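Local coordinates for alpha-catenin-like protein hmp-1 (Caenorhabditis elegans, PDB 5XA5) that binds beta-catenin, cadherin and actin filaments, probably linking them at cell junctions, and is required for cell migration in body enclosure and cell shape changes in body elongation, at residues V156-T159 / A160-I164; P218-Y221 / T222-T226; V228-P231 / E232-E235. All blocks are in the same frame, centred on the assembly; numbering follows the deposited sequence.

Contact 1: V156-T159 / A160-I164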
loop_
_atom_site.group_PDB
_atom_site.type_symbol
_atom_site.label_atom_id
_atom_site.label_comp_id
_atom_site.label_asym_id
_atom_site.label_seq_id
_atom_site.Cartn_x
_atom_site.Cartn_y
_atom_site.Cartn_z
ATOM N N VAL A 156 -5.673 -16.751 8.420
ATOM C CA VAL A 156 -4.910 -18.007 8.513
ATOM C C VAL A 156 -4.773 -18.408 9.981
ATOM O O VAL A 156 -4.958 -19.568 10.356
ATOM C CB VAL A 156 -3.530 -17.875 7.870
ATOM C CG1 VAL A 156 -2.644 -19.070 8.191
ATOM C CG2 VAL A 156 -3.698 -17.734 6.368
ATOM N N ARG A 157 -4.474 -17.438 10.836
ATOM C CA ARG A 157 -4.315 -17.727 12.260
ATOM C C ARG A 157 -5.583 -18.329 12.865
ATOM O O ARG A 157 -5.516 -19.276 13.646
ATOM C CB ARG A 157 -3.921 -16.446 13.005
ATOM C CG ARG A 157 -3.712 -16.591 14.496
ATOM C CD ARG A 157 -3.473 -15.214 15.115
ATOM N NE ARG A 157 -2.113 -14.732 14.840
ATOM C CZ ARG A 157 -1.799 -13.654 14.130
ATOM N NH1 ARG A 157 -2.740 -12.886 13.585
ATOM N NH2 ARG A 157 -0.523 -13.345 13.971
ATOM N N GLU A 158 -6.745 -17.790 12.497
ATOM C CA GLU A 158 -8.004 -18.282 13.055
ATOM C C GLU A 158 -8.371 -19.663 12.525
ATOM O O GLU A 158 -8.867 -20.523 13.266
ATOM C CB GLU A 158 -9.129 -17.275 12.774
ATOM C CG GLU A 158 -10.517 -17.766 13.153
ATOM C CD GLU A 158 -10.659 -18.137 14.651
ATOM O OE1 GLU A 158 -9.872 -17.604 15.466
ATOM O OE2 GLU A 158 -11.574 -18.912 15.017
ATOM N N THR A 159 -8.151 -19.883 11.239
ATOM C CA THR A 159 -8.396 -21.207 10.697
ATOM C C THR A 159 -7.503 -22.245 11.368
ATOM O O THR A 159 -7.980 -23.323 11.735
ATOM C CB THR A 159 -8.202 -21.211 9.169
ATOM O OG1 THR A 159 -9.088 -20.244 8.591
ATOM C CG2 THR A 159 -8.527 -22.592 8.599
ATOM N N ALA A 160 -6.227 -21.912 11.568
ATOM C CA ALA A 160 -5.316 -22.813 12.284
ATOM C C ALA A 160 -5.773 -23.035 13.711
ATOM O O ALA A 160 -5.657 -24.146 14.246
ATOM C CB ALA A 160 -3.908 -22.273 12.273
ATOM N N HIS A 161 -6.258 -21.972 14.357
ATOM C CA HIS A 161 -6.791 -22.091 15.705
ATOM C C HIS A 161 -7.908 -23.131 15.745
ATOM O O HIS A 161 -7.934 -24.019 16.619
ATOM C CB HIS A 161 -7.322 -20.730 16.191
ATOM C CG HIS A 161 -7.802 -20.729 17.619
ATOM N ND1 HIS A 161 -7.072 -20.178 18.636
ATOM C CD2 HIS A 161 -8.939 -21.224 18.178
ATOM C CE1 HIS A 161 -7.736 -20.325 19.784
ATOM N NE2 HIS A 161 -8.852 -20.966 19.530
ATOM N N GLN A 162 -8.837 -23.008 14.795
ATOM C CA GLN A 162 -9.971 -23.914 14.749
ATOM C C GLN A 162 -9.510 -25.332 14.461
ATOM O O GLN A 162 -10.080 -26.284 15.011
ATOM C CB GLN A 162 -10.984 -23.442 13.697
ATOM C CG GLN A 162 -11.747 -22.220 14.148
ATOM C CD GLN A 162 -12.665 -21.683 13.071
ATOM O OE1 GLN A 162 -13.265 -22.452 12.327
ATOM N NE2 GLN A 162 -12.819 -20.362 13.018
ATOM N N MET A 163 -8.469 -25.470 13.629
ATOM C CA MET A 163 -7.972 -26.800 13.303
ATOM C C MET A 163 -7.412 -27.490 14.547
ATOM O O MET A 163 -7.695 -28.680 14.797
ATOM C CB MET A 163 -6.921 -26.727 12.187
ATOM C CG MET A 163 -6.570 -28.095 11.634
ATOM S SD MET A 163 -5.471 -28.045 10.204
ATOM C CE MET A 163 -3.922 -27.578 10.979
ATOM N N ILE A 164 -6.678 -26.732 15.365
ATOM C CA ILE A 164 -6.088 -27.233 16.596
ATOM C C ILE A 164 -7.184 -27.636 17.579
ATOM O O ILE A 164 -7.040 -28.609 18.343
ATOM C CB ILE A 164 -5.168 -26.151 17.215
ATOM C CG1 ILE A 164 -3.961 -25.934 16.300
ATOM C CG2 ILE A 164 -4.735 -26.537 18.623
ATOM C CD1 ILE A 164 -3.135 -24.697 16.639
#
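Glu158 and Gln162 meet across one turn near the C-terminal end of helix 117-165, a local i to i+4 contact on the outer side of a long amphipathic helix. Gln162 NE2 gives a hydrogen bond to Glu158 OE2 at 2.8 Å, nearly straight at 168°. The acceptor lies in the amide plane of Gln162, whereas the carboxylate offers its anti lone pair, the one turned away from OE1. Carboxylate and amide planes stand 59° apart, so the two flat groups do not stack. Glu158 leaves the backbone with CG anti to N and then bends at chi2 (59°), which swings its carboxylate back over the turn; Gln162 runs out extended to meet it. Long, flexible polar side chains suit this exposed strip because they can pair with each other while staying in solvent. His161 sits beside them, its CB 4.1 Å from Glu158 OE1.

Beneath the side chains the helical backbone bonds continue, from Ala160 N to Val156 O at 2.9 Å and from Met163 N to Thr159 O at 2.9 Å. The inner side is built differently. Val156, Ala160 and Met163 are buried: Ala160 has just a methyl group to place against Met247 of helix 234-258, and Met163 reaches Tyr176 of helix 169-196. Buried Thr159 OG1 has Gln182 OE1 and Glu155 O as hydrogen-bond partners, two acceptors for its one proton. Arg157, at the border, forms salt bridges with Asp154 and with Glu255 of helix 234-258. A polar outer strip backed by small and apolar inner residues is the pattern of an amphipathic bundle helix, here in the N-terminal part of a member of the vinculin/alpha-catenin family.

Contact 2: P218-Y221 / T222-T226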
loop_
_atom_site.group_PDB
_atom_site.type_symbol
_atom_site.label_atom_id
_atom_site.label_comp_id
_atom_site.label_asym_id
_atom_site.label_seq_id
_atom_site.Cartn_x
_atom_site.Cartn_y
_atom_site.Cartn_z
ATOM N N PRO A 218 1.791 -27.879 7.169
ATOM C CA PRO A 218 1.526 -29.293 6.888
ATOM C C PRO A 218 1.817 -30.173 8.094
ATOM O O PRO A 218 1.140 -31.187 8.290
ATOM C CB PRO A 218 2.480 -29.624 5.731
ATOM C CG PRO A 218 2.797 -28.321 5.119
ATOM C CD PRO A 218 2.732 -27.293 6.199
ATOM N N LEU A 219 2.806 -29.786 8.894
ATOM C CA LEU A 219 3.124 -30.555 10.097
ATOM C C LEU A 219 2.051 -30.370 11.167
ATOM O O LEU A 219 1.784 -31.280 11.955
ATOM C CB LEU A 219 4.489 -30.137 10.636
ATOM C CG LEU A 219 5.669 -30.519 9.742
ATOM C CD1 LEU A 219 6.905 -29.745 10.165
ATOM C CD2 LEU A 219 5.952 -31.999 9.824
ATOM N N LEU A 220 1.472 -29.179 11.218
ATOM C CA LEU A 220 0.366 -28.927 12.134
ATOM C C LEU A 220 -0.837 -29.780 11.740
ATOM O O LEU A 220 -1.490 -30.365 12.608
ATOM C CB LEU A 220 0.001 -27.440 12.147
ATOM C CG LEU A 220 -1.059 -27.086 13.201
ATOM C CD1 LEU A 220 -0.619 -27.428 14.617
ATOM C CD2 LEU A 220 -1.407 -25.597 13.091
ATOM N N TYR A 221 -1.113 -29.867 10.444
ATOM C CA TYR A 221 -2.189 -30.727 9.952
ATOM C C TYR A 221 -1.998 -32.158 10.434
ATOM O O TYR A 221 -2.902 -32.740 11.005
ATOM C CB TYR A 221 -2.262 -30.687 8.421
ATOM C CG TYR A 221 -3.122 -31.760 7.796
ATOM C CD1 TYR A 221 -4.470 -31.879 8.124
ATOM C CD2 TYR A 221 -2.593 -32.644 6.861
ATOM C CE1 TYR A 221 -5.258 -32.859 7.546
ATOM C CE2 TYR A 221 -3.372 -33.624 6.279
ATOM C CZ TYR A 221 -4.710 -33.730 6.636
ATOM O OH TYR A 221 -5.501 -34.684 6.062
ATOM N N THR A 222 -0.822 -32.738 10.207
ATOM C CA THR A 222 -0.714 -34.154 10.483
ATOM C C THR A 222 -0.594 -34.409 11.991
ATOM O O THR A 222 -1.084 -35.417 12.472
ATOM C CB THR A 222 0.457 -34.805 9.720
ATOM O OG1 THR A 222 1.659 -34.073 9.936
ATOM C CG2 THR A 222 0.163 -34.796 8.228
ATOM N N SER A 223 -0.007 -33.482 12.745
ATOM C CA SER A 223 0.063 -33.651 14.194
ATOM C C SER A 223 -1.325 -33.543 14.824
ATOM O O SER A 223 -1.649 -34.289 15.748
ATOM C CB SER A 223 0.996 -32.619 14.832
ATOM O OG SER A 223 0.388 -31.339 14.807
ATOM N N THR A 224 -2.153 -32.615 14.348
ATOM C CA THR A 224 -3.514 -32.483 14.874
ATOM C C THR A 224 -4.378 -33.682 14.494
ATOM O O THR A 224 -5.180 -34.168 15.283
ATOM C CB THR A 224 -4.206 -31.161 14.389
ATOM O OG1 THR A 224 -4.258 -31.091 12.957
ATOM C CG2 THR A 224 -3.457 -29.955 14.927
ATOM N N ARG A 225 -4.211 -34.162 13.269
ATOM C CA ARG A 225 -5.014 -35.274 12.799
ATOM C C ARG A 225 -4.668 -36.545 13.568
ATOM O O ARG A 225 -5.554 -37.306 13.941
ATOM C CB ARG A 225 -4.798 -35.479 11.301
ATOM C CG ARG A 225 -5.822 -36.366 10.631
ATOM C CD ARG A 225 -5.472 -36.491 9.166
ATOM N NE ARG A 225 -6.599 -36.937 8.358
ATOM C CZ ARG A 225 -6.901 -38.212 8.142
ATOM N NH1 ARG A 225 -6.161 -39.174 8.688
ATOM N NH2 ARG A 225 -7.942 -38.525 7.381
ATOM N N THR A 226 -3.381 -36.762 13.826
ATOM C CA THR A 226 -2.954 -37.943 14.573
ATOM C C THR A 226 -3.451 -37.837 16.013
ATOM O O THR A 226 -3.907 -38.815 16.596
ATOM C CB THR A 226 -1.424 -38.086 14.552
ATOM O OG1 THR A 226 -0.987 -38.403 13.224
ATOM C CG2 THR A 226 -0.964 -39.187 15.511
#
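The ring of Tyr221 and the guanidinium of Arg225 lie one helical turn apart, side by side and pointing the same way, with their planes 63° apart. Neither meets the other squarely: Arg225 CD comes obliquely to the ring, 3.8 Å from Tyr221 CZ, and Tyr221 OH comes obliquely to the guanidinium. The ring also stacks with Tyr176, while the methyl CG2 of Thr222 lies 3.8 Å from Tyr221 CD2. Arg225 carries CG anti to its backbone N (chi1 -165°) and stays extended as far as NE, which brings its head level with the phenol end. Both polar ends turn to Asp173 OD1, which takes a hydrogen bond from Tyr221 OH and a salt bridge from Arg225 NE; this shared carboxylate helps to fix the pair.

Elsewhere on the same turns, short hydroxyl side chains fold back on the helix. Thr224 OG1, placed between backbone N and carbonyl carbon (chi1 58°), is 2.9 Å from Leu220 O and equally 2.9 Å from Tyr221 O, and which carbonyl takes its proton is not settled. Its methyl CG2 meets Leu220 CD1 at 3.8 Å. Threonine thus suits a buried site, its hydroxyl lying close to main-chain oxygens and its methyl left for packing. Ser223 OG, near Leu220 O, also bonds to Thr243 of helix 234-258. Ser223, Thr224 and Arg225 are each modelled in two conformers, and this geometry holds for one of them. The proline at 218 has no N-H to bond to the preceding turn, and the helix is kinked there.

Helix 200-229 is thereby held on several sides: Tyr221 and Arg225 face helix 169-196, Leu220 and Ser223 meet helix 234-258, and Leu220 and Thr224 pack on Met163 of helix 117-165.

Contact 3: V228-P231 / E232-E235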
loop_
_atom_site.group_PDB
_atom_site.type_symbol
_atom_site.label_atom_id
_atom_site.label_comp_id
_atom_site.label_asym_id
_atom_site.label_seq_id
_atom_site.Cartn_x
_atom_site.Cartn_y
_atom_site.Cartn_z
ATOM N N VAL A 228 -6.146 -36.253 17.254
ATOM C CA VAL A 228 -7.584 -36.441 17.453
ATOM C C VAL A 228 -7.914 -37.921 17.403
ATOM O O VAL A 228 -8.874 -38.367 18.027
ATOM C CB VAL A 228 -8.466 -35.696 16.412
ATOM C CG1 VAL A 228 -8.312 -34.215 16.545
ATOM C CG2 VAL A 228 -8.177 -36.152 14.997
ATOM N N ARG A 229 -7.093 -38.687 16.688
ATOM C CA ARG A 229 -7.317 -40.129 16.560
ATOM C C ARG A 229 -6.767 -40.898 17.764
ATOM O O ARG A 229 -7.275 -41.967 18.121
ATOM C CB ARG A 229 -6.686 -40.646 15.265
ATOM C CG ARG A 229 -7.480 -40.312 14.004
ATOM C CD ARG A 229 -6.678 -40.588 12.732
ATOM N NE ARG A 229 -6.779 -41.978 12.294
ATOM C CZ ARG A 229 -5.819 -42.628 11.641
ATOM N NH1 ARG A 229 -4.681 -42.017 11.339
ATOM N NH2 ARG A 229 -6.000 -43.892 11.286
ATOM N N HIS A 230 -5.738 -40.344 18.394
ATOM C CA HIS A 230 -5.072 -40.996 19.517
ATOM C C HIS A 230 -4.735 -40.045 20.664
ATOM O O HIS A 230 -3.572 -39.717 20.892
ATOM C CB HIS A 230 -3.804 -41.669 19.027
ATOM C CG HIS A 230 -4.020 -42.618 17.894
ATOM N ND1 HIS A 230 -4.311 -43.953 18.079
ATOM C CD2 HIS A 230 -3.978 -42.422 16.557
ATOM C CE1 HIS A 230 -4.452 -44.536 16.902
ATOM N NE2 HIS A 230 -4.255 -43.628 15.961
ATOM N N PRO A 231 -5.753 -39.600 21.408
ATOM C CA PRO A 231 -5.482 -38.613 22.463
ATOM C C PRO A 231 -4.623 -39.104 23.654
ATOM O O PRO A 231 -4.152 -38.251 24.401
ATOM C CB PRO A 231 -6.886 -38.236 22.947
ATOM C CG PRO A 231 -7.756 -39.399 22.562
ATOM C CD PRO A 231 -7.191 -39.879 21.260
ATOM N N GLU A 232 -4.413 -40.414 23.792
ATOM C CA GLU A 232 -3.769 -41.042 24.966
ATOM C C GLU A 232 -2.257 -41.091 24.835
ATOM O O GLU A 232 -1.487 -41.324 25.774
ATOM C CB GLU A 232 -4.355 -42.459 25.156
ATOM C CG GLU A 232 -4.017 -43.464 24.024
ATOM C CD GLU A 232 -4.839 -43.267 22.741
ATOM O OE1 GLU A 232 -5.729 -42.389 22.721
ATOM O OE2 GLU A 232 -4.616 -44.008 21.757
ATOM N N HIS A 233 -1.897 -40.824 23.605
ATOM C CA HIS A 233 -0.602 -40.829 22.994
ATOM C C HIS A 233 0.154 -39.524 23.298
ATOM O O HIS A 233 -0.030 -38.505 22.649
ATOM C CB HIS A 233 -0.977 -41.104 21.553
ATOM C CG HIS A 233 -1.044 -42.558 21.243
ATOM N ND1 HIS A 233 -2.118 -43.175 20.681
ATOM C CD2 HIS A 233 -0.056 -43.439 21.047
ATOM C CE1 HIS A 233 -1.859 -44.440 20.429
ATOM N NE2 HIS A 233 -0.593 -44.621 20.624
ATOM N N GLU A 234 1.004 -39.545 24.323
ATOM C CA GLU A 234 1.524 -38.292 24.895
ATOM C C GLU A 234 2.599 -37.618 24.034
ATOM O O GLU A 234 2.764 -36.385 24.090
ATOM C CB GLU A 234 2.048 -38.539 26.321
ATOM C CG GLU A 234 1.078 -39.378 27.135
ATOM C CD GLU A 234 1.532 -39.616 28.568
ATOM O OE1 GLU A 234 2.742 -39.467 28.863
ATOM O OE2 GLU A 234 0.664 -39.936 29.410
ATOM N N GLU A 235 3.285 -38.392 23.198
ATOM C CA GLU A 235 4.186 -37.785 22.233
ATOM C C GLU A 235 3.382 -37.120 21.126
ATOM O O GLU A 235 3.807 -36.125 20.548
ATOM C CB GLU A 235 5.137 -38.825 21.656
ATOM C CG GLU A 235 6.513 -38.271 21.321
ATOM C CD GLU A 235 7.166 -37.566 22.493
ATOM O OE1 GLU A 235 6.987 -38.018 23.645
ATOM O OE2 GLU A 235 7.850 -36.549 22.261
#
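His230 and His233 are the first and last residues of a type I beta turn, which is closed only slightly: His233 N gives a weak hydrogen bond to His230 O at 3.4 Å. The same carbonyl oxygen lies at the edge of the His233 ring, in its plane.

Glu232 takes the less common rotamer, with CG between backbone N and carbonyl carbon (chi1 66°), and bends again at chi2 (-77°). The double bend folds the carboxylate back over the turn instead of letting it extend into solvent. OE1 settles against the proline ring, 3.3 Å from Pro231 CD, while OE2 reaches the edge of the His230 ring near its plane, 3.7 Å from His230 ND1. Proline suits the second position of a type I turn, since its ring holds phi near the -67° found here and no N-H is needed. The side chains of His230 and His233 run side by side and point the same way. Their rings meet obliquely, but the approach is too close in the model, so the detail of this pairing is doubtful.

His230 is the first residue to leave helix 200-229, and His233 occupies the N-cap position of helix 234-258, so this exposed turn is the short hairpin connection between two neighbouring helices of the bundle.

How the contacts relate
Contacts 1 and 2 are partly buried, whereas contact 3 is at the surface. The first two lie on different helices that touch: Met163 CE of contact 1 is 3.7 Å from Leu220 CG of contact 2. Contacts 2 and 3 both use helix 200-229 and adjoin in sequence, their centres about 12 Å apart, with no other touch between them. Chemistry follows place. In contact 1 an amide and a carboxylate pair on the outer side, in contact 2 hydroxyls lie against backbone carbonyls beside an aromatic and arginine pair, and in contact 3 turn geometry dominates, with one weak backbone bond.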